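Local coordinates for lactate racemase (Thermoanaerobacterium thermosaccharolyticum, PDB 2YJG), which catalyses the interconversion of the D- and L-isomers of lactate, using a nickel pincer cofactor derived from nicotinic acid mononucleotide, at residues A[327-330]-A[331-335]; A[340-343]-A[344-348]. All coordinates share one frame; numbering follows the deposited sequence.

Contact 1 of 2, residues A[327-330]-A[331-335]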
ATOM      1  N   GLY A 327      -0.347  17.442  27.956  1.00 15.39           N
ATOM      2  CA  GLY A 327      -0.474  16.914  29.342  1.00 15.65           C
ATOM      3  C   GLY A 327       0.878  16.976  30.078  1.00 15.65           C
ATOM      4  O   GLY A 327       0.984  17.478  31.195  1.00 15.40           O
ATOM      5  N   PHE A 328       1.920  16.519  29.387  1.00 15.58           N
ATOM      6  CA  PHE A 328       3.303  16.633  29.878  1.00 14.04           C
ATOM      7  C   PHE A 328       3.564  18.037  30.320  1.00 13.20           C
ATOM      8  O   PHE A 328       4.018  18.250  31.423  1.00 13.70           O
ATOM      9  CB  PHE A 328       4.249  16.204  28.734  1.00 14.95           C
ATOM     10  CG  PHE A 328       5.716  16.520  28.978  1.00 12.35           C
ATOM     11  CD1 PHE A 328       6.420  15.913  30.005  1.00 12.96           C
ATOM     12  CD2 PHE A 328       6.412  17.337  28.086  1.00 14.98           C
ATOM     13  CE1 PHE A 328       7.793  16.175  30.179  1.00 12.20           C
ATOM     14  CE2 PHE A 328       7.763  17.602  28.239  1.00 13.65           C
ATOM     15  CZ  PHE A 328       8.463  17.038  29.291  1.00 13.18           C
ATOM     16  N   TYR A 329       3.256  19.016  29.453  1.00 13.38           N
ATOM     17  CA  TYR A 329       3.517  20.425  29.720  1.00 14.33           C
ATOM     18  C   TYR A 329       2.708  20.972  30.921  1.00 14.57           C
ATOM     19  O   TYR A 329       3.234  21.673  31.808  1.00 14.46           O
ATOM     20  CB  TYR A 329       3.179  21.185  28.458  1.00 13.31           C
ATOM     21  CG  TYR A 329       3.196  22.672  28.540  1.00 15.03           C
ATOM     22  CD1 TYR A 329       4.324  23.364  28.964  1.00 15.65           C
ATOM     23  CD2 TYR A 329       2.058  23.425  28.149  1.00 15.91           C
ATOM     24  CE1 TYR A 329       4.334  24.764  29.010  1.00 17.79           C
ATOM     25  CE2 TYR A 329       2.085  24.815  28.168  1.00 19.22           C
ATOM     26  CZ  TYR A 329       3.230  25.485  28.580  1.00 18.85           C
ATOM     27  OH  TYR A 329       3.233  26.867  28.620  1.00 20.72           O
ATOM     28  N   ARG A 330       1.428  20.660  30.909  1.00 16.05           N
ATOM     29  CA  ARG A 330       0.415  21.110  31.888  1.00 17.93           C
ATOM     30  C   ARG A 330       0.727  20.626  33.310  1.00 16.64           C
ATOM     31  O   ARG A 330       0.464  21.312  34.241  1.00 17.41           O
ATOM     32  CB  ARG A 330      -0.952  20.598  31.423  1.00 19.55           C
ATOM     33  CG  ARG A 330      -2.256  21.102  32.091  1.00 29.39           C
ATOM     34  CD  ARG A 330      -3.574  20.449  31.400  1.00 37.61           C
ATOM     35  NE  ARG A 330      -3.423  19.027  30.954  1.00 43.75           N
ATOM     36  CZ  ARG A 330      -4.225  18.376  30.088  1.00 47.11           C
ATOM     37  NH1 ARG A 330      -5.301  18.978  29.547  1.00 45.05           N
ATOM     38  NH2 ARG A 330      -3.947  17.098  29.747  1.00 48.17           N
ATOM     39  N   TRP A 331       1.361  19.483  33.466  1.00 14.56           N
ATOM     40  CA  TRP A 331       1.787  19.055  34.789  1.00 14.71           C
ATOM     41  C   TRP A 331       2.622  20.124  35.443  1.00 16.10           C
ATOM     42  O   TRP A 331       2.377  20.411  36.567  1.00 15.21           O
ATOM     43  CB  TRP A 331       2.570  17.729  34.753  1.00 13.85           C
ATOM     44  CG  TRP A 331       1.712  16.519  34.661  1.00 13.23           C
ATOM     45  CD1 TRP A 331       1.680  15.614  33.651  1.00 14.46           C
ATOM     46  CD2 TRP A 331       0.834  16.011  35.679  1.00  8.74           C
ATOM     47  NE1 TRP A 331       0.791  14.613  33.956  1.00 11.37           N
ATOM     48  CE2 TRP A 331       0.298  14.817  35.218  1.00 10.53           C
ATOM     49  CE3 TRP A 331       0.458  16.479  36.949  1.00 13.76           C
ATOM     50  CZ2 TRP A 331      -0.685  14.109  35.938  1.00 11.79           C
ATOM     51  CZ3 TRP A 331      -0.504  15.749  37.681  1.00 15.66           C
ATOM     52  CH2 TRP A 331      -0.986  14.570  37.209  1.00 12.70           C
ATOM     53  N   PHE A 332       3.548  20.741  34.688  1.00 16.42           N
ATOM     54  CA  PHE A 332       4.439  21.762  35.200  1.00 17.71           C
ATOM     55  C   PHE A 332       3.757  23.126  35.223  1.00 18.82           C
ATOM     56  O   PHE A 332       3.854  23.877  36.205  1.00 17.79           O
ATOM     57  CB  PHE A 332       5.692  21.812  34.363  1.00 16.21           C
ATOM     58  CG  PHE A 332       6.489  20.551  34.486  1.00 16.22           C
ATOM     59  CD1 PHE A 332       6.188  19.457  33.681  1.00 15.94           C
ATOM     60  CD2 PHE A 332       7.416  20.418  35.455  1.00 15.50           C
ATOM     61  CE1 PHE A 332       6.846  18.280  33.807  1.00 16.87           C
ATOM     62  CE2 PHE A 332       8.103  19.190  35.621  1.00 14.41           C
ATOM     63  CZ  PHE A 332       7.811  18.145  34.822  1.00 17.84           C
ATOM     64  N   LYS A 333       3.015  23.392  34.165  1.00 21.26           N
ATOM     65  CA  LYS A 333       2.395  24.725  34.028  1.00 24.13           C
ATOM     66  C   LYS A 333       1.424  24.966  35.176  1.00 24.48           C
ATOM     67  O   LYS A 333       1.352  26.105  35.690  1.00 25.79           O
ATOM     68  CB  LYS A 333       1.685  24.835  32.702  1.00 24.91           C
ATOM     69  CG  LYS A 333       0.953  26.142  32.520  1.00 28.98           C
ATOM     70  CD  LYS A 333       1.738  27.178  31.796  1.00 30.64           C
ATOM     71  CE  LYS A 333       0.753  28.324  31.369  1.00 33.15           C
ATOM     72  NZ  LYS A 333       1.360  29.224  30.365  1.00 35.35           N
ATOM     73  N   GLU A 334       0.740  23.898  35.592  1.00 24.71           N
ATOM     74  CA  GLU A 334      -0.276  23.916  36.666  1.00 26.47           C
ATOM     75  C   GLU A 334       0.243  23.608  38.114  1.00 24.56           C
ATOM     76  O   GLU A 334      -0.554  23.521  39.040  1.00 25.09           O
ATOM     77  CB  GLU A 334      -1.364  22.896  36.341  1.00 28.07           C
ATOM     78  CG  GLU A 334      -2.050  23.080  34.954  1.00 33.85           C
ATOM     79  CD  GLU A 334      -3.000  24.259  34.945  1.00 39.04           C
ATOM     80  OE1 GLU A 334      -3.688  24.451  35.983  1.00 44.76           O
ATOM     81  OE2 GLU A 334      -3.074  24.996  33.929  1.00 41.31           O
ATOM     82  N   SER A 335       1.553  23.480  38.326  1.00 21.82           N
ATOM     83  CA  SER A 335       2.052  23.116  39.643  1.00 20.48           C
ATOM     84  C   SER A 335       3.005  24.157  40.191  1.00 20.65           C
ATOM     85  O   SER A 335       3.463  25.049  39.462  1.00 20.60           O
ATOM     86  CB  SER A 335       2.747  21.712  39.623  1.00 20.64           C
ATOM     87  OG  SER A 335       1.835  20.715  39.211  1.00 17.26           O
TER
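Trp331 N donates to Gly327 O, Lys333 N to Tyr329 O and Glu334 N to Arg330 O, the i to i+4 backbone bonds of a short alpha helix. Tyr329 O is shared: besides Lys333 N it takes a weak, bent bond from Phe332 N. Glu334 N lies 2.9 Å from Arg330 O, tilted 26° from the carbonyl plane, and Glu334 is also where helical backbone angles stop. Just beyond, Ser335 turns its hydroxyl back, OG donating to Trp331 O at 2.7 Å.

The stretch covers almost all of helix 326-333 of the C-terminal domain and the turn that leaves it. Its aromatic side chains are spread over several neighbours: Phe328 and Phe332 pack on helix 357-369, Phe328 also reaches helix 293-305, its side chain about 8 Å from that of Gln295, which probably binds substrate, and Trp331 rests against helix 338-346.

Among the apolar contacts, the rings of Phe328 and Phe332 meet only loosely, CE1 to CE1 at 4.3 Å. Phe332 makes a closer approach to the backbone, its ring edge set in plane with Phe328 O, 3.4 Å from CD1. Trp331 swings CG next to its own backbone N (chi1 -80°), which brings CD1 to 3.2 Å from Gly327 O, the same carbonyl that accepts its N-H.

Along the polar flank, Tyr329 and Lys333 run side by side in the same direction. Lys333 CB sits over one face of the phenol, and after a bend at chi2 (95°) CD comes 3.5 Å from Tyr329 OH. Both polar ends are engaged by Asp386, through a salt bridge to the lysine and a hydrogen bond to the tyrosine. Arg330 and Glu334 touch through aliphatic carbons, CG to CG at 3.5 Å, while their charged groups stay apart.

Contact 2 of 2, residues A[340-343]-A[344-348]; sequences DVMN and KILSR
Lys344 NZ is held by two hydrogen-bond partners, Ser335 OG and a water 2.9 Å away that donates to Asp340 OD2 at 2.6 Å. Asp340 and Lys344 form an i to i+4 pair on helix 338-346 of the C-terminal domain, a long salt bridge with OD2 and NZ 3.8 Å apart, which the water closes into a ring. Extended beyond CG, the lysine chain passes across the aspartate and brings CE, as well as the ammonium, near the carboxylate. Asp340 OD2 also accepts from Lys336 N, so one oxygen serves backbone, water and lysine. A methionine in place of Lys344 would probably leave Asp340, the water and Ser335 without their shared cationic partner.

On the buried side, Val341 and Ile345 lie alongside each other, CG1 of the valine 3.7 Å from CD1 of the isoleucine, and Ile345 packs against Trp331, helix 357-369 and Ser202 of helix 202-206, its side chain about 9 Å from that of His200, which probably binds nickel. Met342, bent at chi2 and chi3, lays SD 3.8 Å from Leu346 CG.

Lys344 N to Asp340 O and Leu346 N to Met342 O are nearly straight, Ile345 N to Val341 O somewhat less so, whereas Ser347 N reaches Asn343 O only weakly. With its hydroxyl between backbone N and carbonyl carbon (chi1 80°), Ser347 folds OG back to donate to Lys344 O at 2.7 Å.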
ATOM      1  N   ASP A 340       6.093  19.441  43.638  1.00 16.13           N
ATOM      2  CA  ASP A 340       4.607  19.441  43.566  1.00 16.90           C
ATOM      3  C   ASP A 340       4.171  18.451  42.433  1.00 16.77           C
ATOM      4  O   ASP A 340       3.306  17.623  42.619  1.00 17.57           O
ATOM      5  CB  ASP A 340       4.122  20.858  43.308  1.00 17.79           C
ATOM      6  CG  ASP A 340       2.649  21.064  43.605  1.00 18.66           C
ATOM      7  OD1 ASP A 340       2.089  20.347  44.443  1.00 20.74           O
ATOM      8  OD2 ASP A 340       2.066  21.960  42.968  1.00 21.58           O
ATOM      9  N   VAL A 341       4.826  18.539  41.280  1.00 14.56           N
ATOM     10  CA  VAL A 341       4.552  17.676  40.165  1.00 14.20           C
ATOM     11  C   VAL A 341       4.707  16.234  40.561  1.00 13.71           C
ATOM     12  O   VAL A 341       3.780  15.429  40.327  1.00 15.42           O
ATOM     13  CB  VAL A 341       5.415  18.003  38.927  1.00 15.01           C
ATOM     14  CG1 VAL A 341       5.243  16.878  37.838  1.00 13.16           C
ATOM     15  CG2 VAL A 341       5.126  19.484  38.466  1.00 17.74           C
ATOM     16  N   MET A 342       5.833  15.892  41.210  1.00 13.30           N
ATOM     17  CA  MET A 342       6.088  14.569  41.652  1.00 12.31           C
ATOM     18  C   MET A 342       5.010  14.081  42.625  1.00 14.35           C
ATOM     19  O   MET A 342       4.479  12.994  42.489  1.00 14.18           O
ATOM     20  CB  MET A 342       7.439  14.517  42.296  1.00 13.26           C
ATOM     21  CG  MET A 342       7.909  13.204  42.791  1.00 13.01           C
ATOM     22  SD  MET A 342       7.997  11.890  41.581  1.00 14.08           S
ATOM     23  CE  MET A 342       9.612  12.376  40.783  1.00 16.78           C
ATOM     24  N   ASN A 343       4.652  14.919  43.582  1.00 14.17           N
ATOM     25  CA  ASN A 343       3.705  14.506  44.602  1.00 15.12           C
ATOM     26  C   ASN A 343       2.330  14.169  43.984  1.00 14.31           C
ATOM     27  O   ASN A 343       1.723  13.153  44.352  1.00 15.93           O
ATOM     28  CB  ASN A 343       3.514  15.612  45.613  1.00 15.24           C
ATOM     29  CG  ASN A 343       4.728  15.835  46.471  1.00 17.97           C
ATOM     30  OD1 ASN A 343       5.583  14.939  46.617  1.00 18.60           O
ATOM     31  ND2 ASN A 343       4.796  17.003  47.094  1.00 22.39           N
ATOM     32  N   LYS A 344       1.911  14.993  43.067  1.00 14.43           N
ATOM     33  CA  LYS A 344       0.689  14.754  42.294  1.00 15.22           C
ATOM     34  C   LYS A 344       0.756  13.475  41.537  1.00 14.80           C
ATOM     35  O   LYS A 344      -0.190  12.694  41.579  1.00 15.56           O
ATOM     36  CB  LYS A 344       0.389  15.905  41.350  1.00 15.38           C
ATOM     37  CG  LYS A 344       0.109  17.260  42.030  1.00 17.88           C
ATOM     38  CD  LYS A 344      -0.059  18.357  41.010  1.00 16.58           C
ATOM     39  CE  LYS A 344      -0.431  19.701  41.647  1.00 19.20           C
ATOM     40  NZ  LYS A 344      -0.529  20.719  40.562  1.00 16.11           N
ATOM     41  N   ILE A 345       1.849  13.231  40.805  1.00 13.70           N
ATOM     42  CA  ILE A 345       1.894  12.036  40.004  1.00 12.48           C
ATOM     43  C   ILE A 345       1.986  10.726  40.843  1.00 13.05           C
ATOM     44  O   ILE A 345       1.383   9.683  40.511  1.00 12.26           O
ATOM     45  CB  ILE A 345       2.975  12.134  38.899  1.00 11.87           C
ATOM     46  CG1 ILE A 345       2.568  13.219  37.889  1.00 13.56           C
ATOM     47  CG2 ILE A 345       3.058  10.769  38.209  1.00 12.49           C
ATOM     48  CD1 ILE A 345       3.719  13.668  36.862  1.00 13.31           C
ATOM     49  N   LEU A 346       2.757  10.768  41.906  1.00 12.01           N
ATOM     50  CA  LEU A 346       2.867   9.632  42.783  1.00 13.50           C
ATOM     51  C   LEU A 346       1.540   9.316  43.475  1.00 14.05           C
ATOM     52  O   LEU A 346       1.378   8.195  43.928  1.00 14.55           O
ATOM     53  CB  LEU A 346       3.906   9.870  43.883  1.00 13.62           C
ATOM     54  CG  LEU A 346       5.369   9.832  43.423  1.00 14.97           C
ATOM     55  CD1 LEU A 346       6.320  10.097  44.587  1.00 16.40           C
ATOM     56  CD2 LEU A 346       5.625   8.517  42.777  1.00 15.64           C
ATOM     57  N   SER A 347       0.628  10.294  43.570  1.00 16.06           N
ATOM     58  CA  SER A 347      -0.712  10.033  44.150  1.00 16.35           C
ATOM     59  C   SER A 347      -1.583   9.187  43.201  1.00 16.95           C
ATOM     60  O   SER A 347      -2.664   8.775  43.585  1.00 18.61           O
ATOM     61  CB  SER A 347      -1.428  11.334  44.506  1.00 16.49           C
ATOM     62  OG  SER A 347      -2.015  11.939  43.378  1.00 17.36           O
ATOM     63  N   ARG A 348      -1.096   8.884  41.996  1.00 15.53           N
ATOM     64  CA  ARG A 348      -1.891   8.188  40.989  1.00 15.37           C
ATOM     65  C   ARG A 348      -1.652   6.695  41.043  1.00 17.55           C
ATOM     66  O   ARG A 348      -0.511   6.235  40.962  1.00 15.98           O
ATOM     67  CB  ARG A 348      -1.622   8.792  39.575  1.00 15.13           C
ATOM     68  CG  ARG A 348      -1.862  10.291  39.487  1.00 12.84           C
ATOM     69  CD  ARG A 348      -1.836  10.838  38.113  1.00 12.07           C
ATOM     70  NE  ARG A 348      -3.013  10.366  37.369  1.00 14.36           N
ATOM     71  CZ  ARG A 348      -4.235  10.855  37.503  1.00 16.80           C
ATOM     72  NH1 ARG A 348      -4.423  11.889  38.279  1.00 12.25           N
ATOM     73  NH2 ARG A 348      -5.261  10.294  36.850  1.00 19.42           N
TER
HETATM   74  O   HOH W   1      -0.266  22.995  42.419  1.00 27.53           O

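Contacts 1 and 2 belong to consecutive helices, 326-333 and 338-346, in the C-terminal domain, and both are partly buried, each mixing covered apolar residues with exposed polar ones. In both, a serine hydroxyl near the C-terminal end of the helix returns to a backbone carbonyl, but they differ in the rest: contact 1 is chiefly aromatic on its inner side, contact 2 aliphatic and sulfur-bearing. Their charged pairs differ too, contact 1 sending its lysine to an outside aspartate, contact 2 pairing within its own helix by a long salt bridge and a bridging water. The loop after the first helix meets the second through Ser335, whose CB packs against Val341 CG2.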